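Long-range contacts in quinoline 2-oxidoreductase large subunit (Pseudomonas putida, PDB 1T3Q), which probably hydroxylates quinoline at carbon 2, as the molybdenum-bearing large subunit of a hydroxylase of the xanthine dehydrogenase family: residues L39-V45 with L275-W281; G70-C76 with V116-S122; A206-Y210 with V268-R273; L217-T221 with E265-C269; M225-T231 with T536-F542. One frame throughout, in Å; residues are numbered along the deposited sequence.

Interaction 1 (L39-V45 with L275-W281)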
# COMPACT_ATOMS: atom_id res chain seq x y z
N LEU B 39 7.72 1.03 -5.51
CA LEU B 39 6.53 1.52 -6.19
C LEU B 39 6.73 1.36 -7.70
O LEU B 39 7.83 1.59 -8.21
CB LEU B 39 6.27 2.99 -5.86
CG LEU B 39 5.94 3.35 -4.41
CD1 LEU B 39 5.61 4.83 -4.34
CD2 LEU B 39 4.76 2.52 -3.91
N SER B 40 5.67 0.97 -8.40
CA SER B 40 5.73 0.78 -9.84
C SER B 40 6.14 2.05 -10.56
O SER B 40 5.66 3.14 -10.25
CB SER B 40 4.36 0.30 -10.35
OG SER B 40 4.39 0.11 -11.75
N GLY B 41 7.05 1.91 -11.52
CA GLY B 41 7.52 3.05 -12.30
C GLY B 41 8.36 4.05 -11.54
O GLY B 41 8.67 5.13 -12.04
N MET B 42 8.74 3.68 -10.32
CA MET B 42 9.53 4.53 -9.44
C MET B 42 10.83 5.03 -10.07
O MET B 42 11.62 4.25 -10.61
CB MET B 42 9.84 3.74 -8.17
CG MET B 42 10.41 4.53 -7.02
SD MET B 42 10.41 3.48 -5.55
CE MET B 42 11.50 2.17 -6.05
N LEU B 43 11.05 6.35 -9.98
CA LEU B 43 12.26 6.99 -10.50
C LEU B 43 13.16 7.41 -9.34
O LEU B 43 12.73 7.43 -8.18
CB LEU B 43 11.90 8.20 -11.37
CG LEU B 43 11.18 7.88 -12.68
CD1 LEU B 43 10.68 9.16 -13.33
CD2 LEU B 43 12.14 7.13 -13.61
N HIS B 44 14.41 7.75 -9.65
CA HIS B 44 15.39 8.11 -8.64
C HIS B 44 16.01 9.49 -8.79
O HIS B 44 16.34 9.91 -9.90
CB HIS B 44 16.49 7.06 -8.63
CG HIS B 44 15.98 5.66 -8.47
ND1 HIS B 44 16.05 4.97 -7.28
CD2 HIS B 44 15.33 4.85 -9.34
CE1 HIS B 44 15.47 3.80 -7.43
NE2 HIS B 44 15.02 3.70 -8.67
N VAL B 45 16.19 10.18 -7.68
CA VAL B 45 16.79 11.51 -7.72
C VAL B 45 18.21 11.50 -7.16
O VAL B 45 18.51 10.76 -6.22
CB VAL B 45 15.93 12.54 -6.95
CG1 VAL B 45 15.93 12.23 -5.46
CG2 VAL B 45 16.46 13.96 -7.19
N LEU B 275 6.53 14.80 -13.08
CA LEU B 275 6.75 13.64 -13.94
C LEU B 275 5.61 12.64 -14.05
O LEU B 275 5.59 11.82 -14.97
CB LEU B 275 8.02 12.91 -13.50
CG LEU B 275 9.33 13.70 -13.53
CD1 LEU B 275 10.43 12.92 -12.82
CD2 LEU B 275 9.72 13.98 -14.98
N GLY B 276 4.67 12.69 -13.11
CA GLY B 276 3.56 11.75 -13.16
C GLY B 276 4.00 10.35 -12.79
O GLY B 276 3.37 9.37 -13.19
N ARG B 277 5.09 10.24 -12.04
CA ARG B 277 5.60 8.95 -11.60
C ARG B 277 6.21 9.10 -10.21
O ARG B 277 6.56 10.21 -9.79
CB ARG B 277 6.66 8.44 -12.57
CG ARG B 277 6.10 8.11 -13.95
CD ARG B 277 7.19 7.71 -14.91
NE ARG B 277 7.86 6.48 -14.51
CZ ARG B 277 8.83 5.90 -15.21
NH1 ARG B 277 9.25 6.46 -16.35
NH2 ARG B 277 9.39 4.78 -14.77
N PRO B 278 6.34 7.99 -9.46
CA PRO B 278 6.92 8.09 -8.12
C PRO B 278 8.38 8.53 -8.20
O PRO B 278 9.09 8.18 -9.14
CB PRO B 278 6.79 6.66 -7.58
CG PRO B 278 5.64 6.10 -8.33
CD PRO B 278 5.87 6.62 -9.73
N VAL B 279 8.81 9.31 -7.22
CA VAL B 279 10.19 9.78 -7.18
C VAL B 279 10.78 9.45 -5.82
O VAL B 279 10.28 9.89 -4.78
CB VAL B 279 10.28 11.30 -7.41
CG1 VAL B 279 11.72 11.76 -7.31
CG2 VAL B 279 9.70 11.65 -8.78
N ARG B 280 11.86 8.67 -5.85
CA ARG B 280 12.54 8.21 -4.66
C ARG B 280 13.83 8.94 -4.35
O ARG B 280 14.70 9.10 -5.21
CB ARG B 280 12.83 6.71 -4.82
CG ARG B 280 13.67 6.03 -3.74
CD ARG B 280 13.79 4.56 -4.13
NE ARG B 280 14.36 3.67 -3.13
CZ ARG B 280 15.66 3.44 -2.98
NH1 ARG B 280 16.08 2.60 -2.04
NH2 ARG B 280 16.54 4.04 -3.76
N TRP B 281 13.95 9.40 -3.10
CA TRP B 281 15.14 10.08 -2.62
C TRP B 281 15.68 9.34 -1.40
O TRP B 281 15.06 9.37 -0.33
CB TRP B 281 14.82 11.53 -2.20
CG TRP B 281 15.89 12.15 -1.33
CD1 TRP B 281 17.20 12.37 -1.66
CD2 TRP B 281 15.74 12.63 0.02
NE1 TRP B 281 17.87 12.95 -0.60
CE2 TRP B 281 16.99 13.12 0.44
CE3 TRP B 281 14.66 12.69 0.91
CZ2 TRP B 281 17.20 13.68 1.71
CZ3 TRP B 281 14.86 13.24 2.18
CH2 TRP B 281 16.13 13.72 2.56
O HOH W 1 16.93 6.44 -5.10
O HOH W 2 17.82 8.83 -4.46
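Arg277 grips the carbonyl oxygen of Gly41 side-on with two nitrogens. NE lies 2.9 Å from Gly41 O, in the carbonyl plane and on a lone pair. NH2 lies 2.8 Å from the same Gly41 O but sits above that plane. The chain of Arg277 bends at chi3 (64°), which brings both N-H groups round to this one atom. Leu43 CD2 lies over the rim of one guanidinium face.

The backbones pair as parallel strands. Leu43 N donates to Pro278 O, and Arg280 N donates to Leu43 O at 2.8 Å. Val45 N closes the run on Arg280 O.

Water 1 joins His44 ND1 to Arg280 NH2, while water 2 donates to Val45 O and Arg280 O. The other terminal nitrogen, Arg280 NH1, is bonded to Ala35 O.

Pro278 packs against Leu39, whose CD1 is 3.9 Å from Pro278 CB. On the face of His44 and Arg280, the extended Arg280 chain runs beside the imidazole and across Met42, with Met42 SD 3.8 Å from Arg280 CD. On the face of Leu43 and Val279, Leu43 CD1 meets Leu275 CD1 at 3.8 Å.

The strand pair joins the hammerhead region to the first cofactor-binding region. The doubly held Gly41 carbonyl fixes the type II turn Leu39-Met42 against strand 279-282, and water 1 ties the edge of the His44 ring to the Arg280 guanidinium.

Interaction 2 (G70-C76 with V116-S122)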
# COMPACT_ATOMS: atom_id res chain seq x y z
N GLY B 70 18.15 7.35 -19.83
CA GLY B 70 17.69 7.00 -18.49
C GLY B 70 17.28 8.22 -17.69
O GLY B 70 16.55 8.11 -16.71
N VAL B 71 17.76 9.40 -18.09
CA VAL B 71 17.42 10.63 -17.39
C VAL B 71 16.08 11.16 -17.87
O VAL B 71 15.82 11.26 -19.07
CB VAL B 71 18.48 11.72 -17.62
CG1 VAL B 71 18.05 13.01 -16.94
CG2 VAL B 71 19.82 11.25 -17.06
N GLU B 72 15.22 11.52 -16.92
CA GLU B 72 13.90 12.03 -17.23
C GLU B 72 13.75 13.51 -16.94
O GLU B 72 12.85 14.17 -17.47
CB GLU B 72 12.85 11.25 -16.43
CG GLU B 72 12.80 9.78 -16.75
CD GLU B 72 12.29 9.51 -18.15
OE1 GLU B 72 12.68 8.48 -18.74
OE2 GLU B 72 11.48 10.32 -18.65
N LEU B 73 14.63 14.05 -16.11
CA LEU B 73 14.51 15.45 -15.74
C LEU B 73 15.71 15.99 -14.99
O LEU B 73 16.36 15.26 -14.24
CB LEU B 73 13.24 15.62 -14.89
CG LEU B 73 12.87 16.94 -14.20
CD1 LEU B 73 11.44 16.85 -13.70
CD2 LEU B 73 13.82 17.24 -13.05
N VAL B 74 16.01 17.26 -15.21
CA VAL B 74 17.10 17.93 -14.52
C VAL B 74 16.62 19.35 -14.19
O VAL B 74 16.25 20.10 -15.09
CB VAL B 74 18.38 18.02 -15.37
CG1 VAL B 74 19.47 18.74 -14.60
CG2 VAL B 74 18.85 16.63 -15.76
N TRP B 75 16.61 19.69 -12.91
CA TRP B 75 16.17 21.01 -12.47
C TRP B 75 17.28 21.80 -11.81
O TRP B 75 18.16 21.24 -11.16
CB TRP B 75 15.03 20.90 -11.45
CG TRP B 75 13.65 20.68 -12.00
CD1 TRP B 75 13.27 20.69 -13.31
CD2 TRP B 75 12.47 20.45 -11.23
NE1 TRP B 75 11.91 20.48 -13.40
CE2 TRP B 75 11.40 20.33 -12.14
CE3 TRP B 75 12.20 20.34 -9.86
CZ2 TRP B 75 10.08 20.10 -11.73
CZ3 TRP B 75 10.89 20.11 -9.44
CH2 TRP B 75 9.85 19.99 -10.38
N CYS B 76 17.24 23.12 -11.97
CA CYS B 76 18.20 23.99 -11.32
C CYS B 76 17.36 24.87 -10.39
O CYS B 76 16.14 24.72 -10.34
CB CYS B 76 18.98 24.83 -12.34
SG CYS B 76 17.99 25.99 -13.29
N VAL B 116 22.30 22.46 -5.80
CA VAL B 116 22.26 23.45 -6.88
C VAL B 116 21.52 22.89 -8.09
O VAL B 116 21.10 23.64 -8.97
CB VAL B 116 23.68 23.89 -7.30
CG1 VAL B 116 24.43 24.44 -6.09
CG2 VAL B 116 24.44 22.74 -7.92
N ALA B 117 21.36 21.57 -8.12
CA ALA B 117 20.66 20.92 -9.21
C ALA B 117 20.26 19.50 -8.81
O ALA B 117 20.96 18.85 -8.03
CB ALA B 117 21.53 20.88 -10.46
N VAL B 118 19.14 19.03 -9.35
CA VAL B 118 18.68 17.68 -9.08
C VAL B 118 18.41 16.96 -10.39
O VAL B 118 17.97 17.56 -11.38
CB VAL B 118 17.40 17.65 -8.21
CG1 VAL B 118 17.72 18.11 -6.80
CG2 VAL B 118 16.31 18.52 -8.83
N VAL B 119 18.68 15.66 -10.40
CA VAL B 119 18.46 14.84 -11.57
C VAL B 119 17.58 13.66 -11.20
O VAL B 119 17.79 13.01 -10.17
CB VAL B 119 19.79 14.28 -12.12
CG1 VAL B 119 19.52 13.35 -13.30
CG2 VAL B 119 20.73 15.43 -12.54
N VAL B 120 16.57 13.40 -12.02
CA VAL B 120 15.69 12.25 -11.80
C VAL B 120 15.97 11.30 -12.96
O VAL B 120 15.91 11.69 -14.13
CB VAL B 120 14.21 12.66 -11.79
CG1 VAL B 120 13.33 11.42 -11.70
CG2 VAL B 120 13.94 13.58 -10.60
N ALA B 121 16.28 10.05 -12.64
CA ALA B 121 16.59 9.07 -13.68
C ALA B 121 16.07 7.67 -13.32
O ALA B 121 15.53 7.45 -12.24
CB ALA B 121 18.10 9.03 -13.93
N SER B 122 16.25 6.74 -14.25
CA SER B 122 15.79 5.36 -14.08
C SER B 122 16.43 4.63 -12.91
O SER B 122 15.87 3.65 -12.40
CB SER B 122 16.05 4.57 -15.37
OG SER B 122 17.43 4.59 -15.68
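Strands 71-76 and 116-121 run antiparallel, their axes 4.6 Å apart at closest approach, with Leu73-Val120 and Trp75-Val118 as hydrogen-bonded pairs and Val74-Val119 as a non-hydrogen-bonded pair. Val120 N reaches Leu73 O at 2.9 Å, and Trp75 and Val118 exchange two bonds. Near the start of strand 71-76 the register slips by one residue. Glu72 N bonds to Val120 O at 2.9 Å, and Leu73 N makes a weak second bond to the same oxygen. This is a classic beta bulge. Ser122 N then bonds to Gly70 O.

The pair forms one margin of the seven-stranded mixed sheet, with 71-76 as an outermost strand within this chain.

On one face Val74 and Val119 lie side by side, Val74 CG2 3.9 Å from Val119 CG2. With chi1 at 176°, Val119 CG1 points away from the residue's nitrogen and meets Val71 CG1 at 3.9 Å. Ala130 of helix 124-131 touches Val71 and Val119. On the other face Trp75 CB rests on Val118 CG2 at 3.8 Å. The indole leads away from strand 116-121, and Leu73 CD2 lies over the rim of one of its faces. Helix 263-275 packs on this face, Leu271 against both Leu73 and Trp75.

Interaction 3 (A206-Y210 with V268-R273)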
# COMPACT_ATOMS: atom_id res chain seq x y z
N ALA B 206 12.85 9.74 1.35
CA ALA B 206 11.44 10.00 1.12
C ALA B 206 11.08 9.58 -0.30
O ALA B 206 11.92 9.58 -1.19
CB ALA B 206 11.14 11.48 1.33
N VAL B 207 9.82 9.19 -0.49
CA VAL B 207 9.32 8.77 -1.78
C VAL B 207 7.95 9.42 -1.96
O VAL B 207 7.08 9.27 -1.10
CB VAL B 207 9.15 7.23 -1.87
CG1 VAL B 207 8.65 6.84 -3.25
CG2 VAL B 207 10.48 6.55 -1.58
N ALA B 208 7.77 10.14 -3.06
CA ALA B 208 6.49 10.79 -3.32
C ALA B 208 5.78 10.15 -4.51
O ALA B 208 6.42 9.74 -5.48
CB ALA B 208 6.72 12.28 -3.59
N GLN B 209 4.47 10.07 -4.42
CA GLN B 209 3.67 9.52 -5.49
C GLN B 209 2.49 10.44 -5.72
O GLN B 209 1.56 10.50 -4.90
CB GLN B 209 3.16 8.12 -5.14
CG GLN B 209 2.36 7.46 -6.26
CD GLN B 209 1.93 6.05 -5.91
OE1 GLN B 209 2.21 5.10 -6.64
NE2 GLN B 209 1.24 5.90 -4.78
N TYR B 210 2.54 11.18 -6.82
CA TYR B 210 1.46 12.09 -7.17
C TYR B 210 0.63 11.46 -8.26
O TYR B 210 1.17 10.97 -9.26
CB TYR B 210 2.01 13.43 -7.66
CG TYR B 210 0.92 14.43 -7.91
CD1 TYR B 210 0.38 15.18 -6.87
CD2 TYR B 210 0.37 14.59 -9.19
CE1 TYR B 210 -0.67 16.06 -7.08
CE2 TYR B 210 -0.68 15.48 -9.41
CZ TYR B 210 -1.20 16.21 -8.35
OH TYR B 210 -2.25 17.07 -8.56
N VAL B 268 10.79 15.93 -3.76
CA VAL B 268 10.23 14.72 -4.35
C VAL B 268 8.76 14.89 -4.69
O VAL B 268 8.29 14.34 -5.69
CB VAL B 268 10.43 13.47 -3.45
CG1 VAL B 268 11.91 13.13 -3.38
CG2 VAL B 268 9.88 13.73 -2.05
N CYS B 269 8.03 15.66 -3.89
CA CYS B 269 6.61 15.89 -4.17
C CYS B 269 6.48 16.69 -5.46
O CYS B 269 5.65 16.38 -6.32
CB CYS B 269 5.95 16.65 -3.03
SG CYS B 269 5.87 15.72 -1.48
N LEU B 270 7.30 17.73 -5.59
CA LEU B 270 7.27 18.57 -6.78
C LEU B 270 7.67 17.77 -8.00
O LEU B 270 7.07 17.89 -9.06
CB LEU B 270 8.22 19.77 -6.60
CG LEU B 270 7.82 20.80 -5.53
CD1 LEU B 270 8.90 21.85 -5.41
CD2 LEU B 270 6.49 21.44 -5.91
N LEU B 271 8.70 16.94 -7.85
CA LEU B 271 9.19 16.12 -8.95
C LEU B 271 8.19 15.07 -9.39
O LEU B 271 7.98 14.86 -10.59
CB LEU B 271 10.52 15.46 -8.55
CG LEU B 271 11.71 16.42 -8.42
CD1 LEU B 271 12.86 15.74 -7.69
CD2 LEU B 271 12.14 16.87 -9.82
N SER B 272 7.56 14.40 -8.43
CA SER B 272 6.58 13.38 -8.77
C SER B 272 5.39 14.01 -9.47
O SER B 272 4.84 13.44 -10.41
CB SER B 272 6.11 12.62 -7.53
OG SER B 272 5.13 11.67 -7.90
N ARG B 273 4.97 15.19 -9.01
CA ARG B 273 3.83 15.85 -9.65
C ARG B 273 4.22 16.21 -11.08
O ARG B 273 3.43 16.03 -12.00
CB ARG B 273 3.43 17.11 -8.88
CG ARG B 273 2.20 17.81 -9.47
CD ARG B 273 1.76 19.00 -8.62
NE ARG B 273 2.80 20.02 -8.55
CZ ARG B 273 2.67 21.18 -7.93
NH1 ARG B 273 3.68 22.05 -7.91
NH2 ARG B 273 1.53 21.49 -7.33
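Ser272 OG has two backbone partners. It accepts the backbone N-H of Tyr210, with Tyr210 N 2.8 Å from Ser272 OG, and it also bonds to the carbonyl oxygen of Arg277. The hydroxyl stands anti to the helix nitrogen of Ser272, which carries it out from the helix to the strand backbone. The two bonds satisfy this buried hydroxyl and tie the last part of the helix to strand 205-211 and to the lead-in of strand 279-282.

Next to this bond the phenol of Tyr210 lies flat along the Arg273 side chain. Arg273 CG sits over the centre of the ring, 3.7 Å from the centroid and 11° off the normal, a CH-pi contact. Arg273 CB lies over the CG end of the ring and CD over the CZ end, so the aliphatic chain spans its length. The chain bends about the CG-CD bond (chi3), and the guanidinium plane stands steeply, 76° from the ring plane.

Here helix 263-275 lies along one face of the mixed sheet, its segment inclined 36° to strand 206-210. The alanines probably allow the close approach, the axes coming within 6.9 Å.

Ala208 takes the middle of the contact. Ala208 CB is 3.3 Å from the helix carbonyl oxygen Val268 O, and Ala208 CB is 3.8 Å from Val268 CG2. Cys269 SG approaches the same methyl from a neighbouring helix position, at 4.1 Å from Ala208 CB. Toward the N-terminal end of the strand segment, Ala206 CB makes a looser contact with Val268 CG2 at 4.3 Å. Trp281, on the adjoining strand 279-282, touches both Ala206 and Val268.

Interaction 4 (L217-T221 with E265-C269)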
# COMPACT_ATOMS: atom_id res chain seq x y z
N LEU B 217 -1.68 13.26 -3.41
CA LEU B 217 -0.26 13.05 -3.20
C LEU B 217 -0.01 12.20 -1.96
O LEU B 217 -0.56 12.47 -0.89
CB LEU B 217 0.46 14.39 -3.03
CG LEU B 217 1.88 14.37 -2.45
CD1 LEU B 217 2.85 13.75 -3.46
CD2 LEU B 217 2.32 15.78 -2.10
N ILE B 218 0.82 11.17 -2.11
CA ILE B 218 1.20 10.35 -0.97
C ILE B 218 2.70 10.55 -0.83
O ILE B 218 3.44 10.35 -1.79
CB ILE B 218 0.94 8.84 -1.19
CG1 ILE B 218 -0.56 8.58 -1.36
CG2 ILE B 218 1.47 8.04 -0.00
CD1 ILE B 218 -0.89 7.11 -1.61
N LEU B 219 3.13 10.97 0.35
CA LEU B 219 4.55 11.16 0.61
C LEU B 219 5.00 10.23 1.72
O LEU B 219 4.57 10.38 2.87
CB LEU B 219 4.84 12.60 1.03
CG LEU B 219 6.27 12.86 1.51
CD1 LEU B 219 7.27 12.60 0.38
CD2 LEU B 219 6.40 14.30 2.00
N TRP B 220 5.84 9.27 1.37
CA TRP B 220 6.40 8.34 2.35
C TRP B 220 7.68 9.04 2.79
O TRP B 220 8.48 9.45 1.95
CB TRP B 220 6.78 7.01 1.70
CG TRP B 220 5.65 6.09 1.43
CD1 TRP B 220 5.22 5.07 2.24
CD2 TRP B 220 4.85 6.04 0.25
NE1 TRP B 220 4.19 4.39 1.63
CE2 TRP B 220 3.95 4.96 0.41
CE3 TRP B 220 4.80 6.80 -0.92
CZ2 TRP B 220 3.01 4.62 -0.57
CZ3 TRP B 220 3.87 6.46 -1.90
CH2 TRP B 220 2.98 5.38 -1.72
N THR B 221 7.88 9.20 4.09
CA THR B 221 9.10 9.84 4.55
C THR B 221 9.50 9.37 5.94
O THR B 221 8.64 9.15 6.79
CB THR B 221 8.98 11.39 4.54
OG1 THR B 221 10.14 11.96 5.15
CG2 THR B 221 7.74 11.86 5.30
N GLU B 265 12.20 16.62 0.90
CA GLU B 265 10.83 16.12 1.07
C GLU B 265 9.90 16.90 0.15
O GLU B 265 8.99 16.34 -0.46
CB GLU B 265 10.37 16.26 2.53
CG GLU B 265 11.11 15.33 3.48
CD GLU B 265 10.72 15.53 4.94
OE1 GLU B 265 10.25 14.56 5.57
OE2 GLU B 265 10.90 16.66 5.45
N LEU B 266 10.13 18.20 0.05
CA LEU B 266 9.30 19.02 -0.81
C LEU B 266 9.65 18.70 -2.25
O LEU B 266 8.76 18.55 -3.09
CB LEU B 266 9.53 20.51 -0.53
CG LEU B 266 9.19 20.98 0.88
CD1 LEU B 266 9.40 22.49 0.98
CD2 LEU B 266 7.75 20.63 1.21
N LEU B 267 10.94 18.58 -2.53
CA LEU B 267 11.39 18.30 -3.89
C LEU B 267 10.80 17.04 -4.49
O LEU B 267 10.35 17.07 -5.64
CB LEU B 267 12.92 18.26 -3.95
CG LEU B 267 13.60 19.63 -3.81
CD1 LEU B 267 15.09 19.44 -3.62
CD2 LEU B 267 13.32 20.49 -5.06
N VAL B 268 10.79 15.93 -3.76
CA VAL B 268 10.23 14.72 -4.35
C VAL B 268 8.76 14.89 -4.69
O VAL B 268 8.29 14.34 -5.69
CB VAL B 268 10.43 13.47 -3.45
CG1 VAL B 268 11.91 13.13 -3.38
CG2 VAL B 268 9.88 13.73 -2.05
N CYS B 269 8.03 15.66 -3.89
CA CYS B 269 6.61 15.89 -4.17
C CYS B 269 6.48 16.69 -5.46
O CYS B 269 5.65 16.38 -6.32
CB CYS B 269 5.95 16.65 -3.03
SG CYS B 269 5.87 15.72 -1.48
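Helix 263-275 packs on one face of the mixed sheet, and strand 216-221 faces it, running in the opposite general sense, at 143° between the short segments. The contact lies in the first cofactor-binding region. Leu217, Leu219 and Thr221 all point toward the helix.

The polar bond is at the Thr221 end. Thr221 OG1 donates to Glu265 OE1 at 2.6 Å; OE1 accepts on its anti lone pair, away from OE2. OG1 stands anti to the Thr221 nitrogen (chi1 174°), and the Glu265 chain extends beyond CG to meet it. The two side chains cross at about a right angle. The second oxygen, Glu265 OE2, bonds to the backbone N of His262, just before the helix.

The rest is mainly apolar. Cys269 SG sits between two leucines, 3.6 Å from Leu217 CD2 and 3.8 Å from Leu219 CD2. The other branch of Leu219 turns to the neighbouring helix residue, with its CD1 3.7 Å from Val268 CG2. Val229 of helix 226-237 closes in beside Leu219 and Glu265.

The sulfur packs among the leucine branches. The backbone oxygen of Glu265 is buried too, and no partner is modelled for it. The carboxylate is buried, yet each oxygen has a donor. The hydroxyl and the backbone N-H would probably help to stabilise a negative charge there and would restrict the rotation of the group.

Interaction 5 (M225-T231 with T536-F542)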
# COMPACT_ATOMS: atom_id res chain seq x y z
N MET B 225 7.80 13.67 12.53
CA MET B 225 6.66 14.60 12.58
C MET B 225 5.80 14.58 11.31
O MET B 225 5.75 15.56 10.57
CB MET B 225 7.20 16.03 12.81
CG MET B 225 8.13 16.18 14.01
SD MET B 225 8.97 17.79 14.10
CE MET B 225 7.57 18.88 14.52
N PRO B 226 5.08 13.47 11.06
CA PRO B 226 4.24 13.36 9.86
C PRO B 226 3.17 14.43 9.61
O PRO B 226 3.03 14.91 8.48
CB PRO B 226 3.66 11.96 9.97
CG PRO B 226 3.60 11.74 11.44
CD PRO B 226 4.90 12.30 11.93
N SER B 227 2.42 14.80 10.65
CA SER B 227 1.37 15.81 10.48
C SER B 227 1.98 17.16 10.09
O SER B 227 1.41 17.90 9.29
CB SER B 227 0.57 15.98 11.78
OG SER B 227 -0.14 14.79 12.10
N PHE B 228 3.15 17.45 10.67
CA PHE B 228 3.88 18.68 10.40
C PHE B 228 4.32 18.72 8.94
O PHE B 228 4.14 19.73 8.25
CB PHE B 228 5.10 18.74 11.33
CG PHE B 228 6.15 19.73 10.91
CD1 PHE B 228 5.94 21.10 11.06
CD2 PHE B 228 7.36 19.29 10.38
CE1 PHE B 228 6.94 22.01 10.70
CE2 PHE B 228 8.36 20.19 10.02
CZ PHE B 228 8.14 21.56 10.18
N VAL B 229 4.88 17.62 8.46
CA VAL B 229 5.33 17.55 7.07
C VAL B 229 4.17 17.75 6.10
O VAL B 229 4.29 18.50 5.13
CB VAL B 229 6.02 16.19 6.78
CG1 VAL B 229 6.37 16.08 5.30
CG2 VAL B 229 7.29 16.08 7.62
N ARG B 230 3.05 17.08 6.37
CA ARG B 230 1.88 17.20 5.51
C ARG B 230 1.43 18.66 5.38
O ARG B 230 1.22 19.16 4.28
CB ARG B 230 0.73 16.36 6.07
CG ARG B 230 -0.61 16.54 5.34
CD ARG B 230 -1.66 15.62 5.92
NE ARG B 230 -2.99 15.80 5.34
CZ ARG B 230 -4.03 16.33 5.99
NH1 ARG B 230 -5.20 16.44 5.40
NH2 ARG B 230 -3.88 16.76 7.24
N THR B 231 1.30 19.34 6.51
CA THR B 231 0.87 20.74 6.52
C THR B 231 1.88 21.65 5.81
O THR B 231 1.48 22.57 5.09
CB THR B 231 0.66 21.25 7.96
OG1 THR B 231 -0.24 20.38 8.65
CG2 THR B 231 0.07 22.66 7.94
N THR B 536 -1.33 9.99 8.11
CA THR B 536 -2.03 11.22 8.48
C THR B 536 -3.51 11.17 8.10
O THR B 536 -4.21 12.19 8.17
CB THR B 536 -1.38 12.45 7.83
OG1 THR B 536 -1.36 12.28 6.41
CG2 THR B 536 0.04 12.64 8.33
N LYS B 537 -3.99 10.00 7.68
CA LYS B 537 -5.40 9.86 7.31
C LYS B 537 -6.32 10.16 8.48
O LYS B 537 -7.47 10.57 8.29
CB LYS B 537 -5.69 8.44 6.81
CG LYS B 537 -5.37 8.20 5.35
CD LYS B 537 -5.82 6.80 4.98
CE LYS B 537 -6.13 6.67 3.51
NZ LYS B 537 -6.71 5.32 3.24
N ASN B 538 -5.82 9.94 9.69
CA ASN B 538 -6.59 10.20 10.91
C ASN B 538 -5.67 10.65 12.04
O ASN B 538 -4.53 10.20 12.14
CB ASN B 538 -7.39 8.95 11.32
CG ASN B 538 -8.43 8.56 10.28
OD1 ASN B 538 -8.14 7.85 9.31
ND2 ASN B 538 -9.66 9.03 10.47
N THR B 539 -6.21 11.53 12.88
CA THR B 539 -5.54 12.16 14.02
C THR B 539 -4.58 13.21 13.48
O THR B 539 -4.32 13.27 12.28
CB THR B 539 -4.74 11.17 14.94
OG1 THR B 539 -3.52 10.76 14.31
CG2 THR B 539 -5.59 9.95 15.28
N TYR B 540 -4.07 14.06 14.36
CA TYR B 540 -3.15 15.12 13.98
C TYR B 540 -2.28 15.46 15.17
O TYR B 540 -2.79 15.70 16.27
CB TYR B 540 -3.93 16.36 13.53
CG TYR B 540 -3.05 17.43 12.93
CD1 TYR B 540 -2.29 18.27 13.73
CD2 TYR B 540 -2.97 17.58 11.54
CE1 TYR B 540 -1.45 19.24 13.17
CE2 TYR B 540 -2.13 18.54 10.98
CZ TYR B 540 -1.38 19.36 11.79
OH TYR B 540 -0.53 20.28 11.23
N GLY B 541 -0.97 15.50 14.97
CA GLY B 541 -0.08 15.81 16.07
C GLY B 541 1.29 16.28 15.66
O GLY B 541 1.70 16.11 14.51
N PHE B 542 2.01 16.88 16.60
CA PHE B 542 3.34 17.40 16.33
C PHE B 542 4.42 16.31 16.23
O PHE B 542 5.54 16.58 15.81
CB PHE B 542 3.72 18.43 17.40
CG PHE B 542 3.16 19.81 17.14
CD1 PHE B 542 1.83 19.98 16.77
CD2 PHE B 542 3.97 20.93 17.26
CE1 PHE B 542 1.31 21.25 16.52
CE2 PHE B 542 3.46 22.22 17.01
CZ PHE B 542 2.13 22.38 16.64
O HOH W 3 -2.07 13.70 10.82
O HOH W 4 2.88 13.93 13.58
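Tyr540 OH donates to Thr231 OG1 at 2.6 Å, and the threonine oxygen lies at the edge of the phenol, in the ring plane. Ser227 OG is the second polar centre. It accepts the N-H of Gly541, with Gly541 N 3.1 Å from Ser227 OG, a nearly straight bond of 170°. Water 3 links this hydroxyl to Thr539 O. Water 4 accepts from Ser227 N and donates to Gly541 O at 2.6 Å, bridging a backbone N-H in the first turn of the helix to the loop.

The Tyr540 ring lies across Ser227. Ser227 CB sits over the centre of one face, a CH-pi contact 3.7 Å from the centroid and 8° off the normal. With CG anti to the Tyr540 nitrogen (chi1 -172°), the ring reaches along the helix from Ser227 to Thr231. Tyr610 of the second subunit packs edge-to-face with Tyr540.

Further out, Arg230 CD meets Thr536 OG1 at 3.4 Å; that hydroxyl bonds to Val246 N. Arg230 NE bonds to Ile244 O, and NH1 forms a salt bridge with Asp492 of the second subunit. Thr536 CG2 packs on Pro226, 4.0 Å from its CB. Met225 CG lies 3.2 Å from Phe542 O, a buried oxygen with no partner in the model.

Helix 226-237 of the first cofactor-binding region thus meets a loop of the second. The junction forms part of the interface with the second subunit, and the Met225 side chain is about 7 Å from the dioxosulfidomolybdenum ion.

From the N terminus, 39-45 opens the long loop that interaction 1 closes at 275-281. Nested inside it, interaction 2 closes a short loop within the hammerhead region. Interactions 3 and 4 follow, also nested: strands 205-211 and 216-221 both return to helix 263-275, sharing Val268 and Cys269. These four contacts all lie in one mixed sheet and the helix packed on it, and that helix also touches strand 71-76. Interaction 5 starts inside the long loop, at 225-231, but ends far along the chain at 536-542. It therefore crosses interactions 1, 3 and 4, and ties the first cofactor-binding region to the second. Strand 216-221 of interaction 4 leads into its helix 226-237.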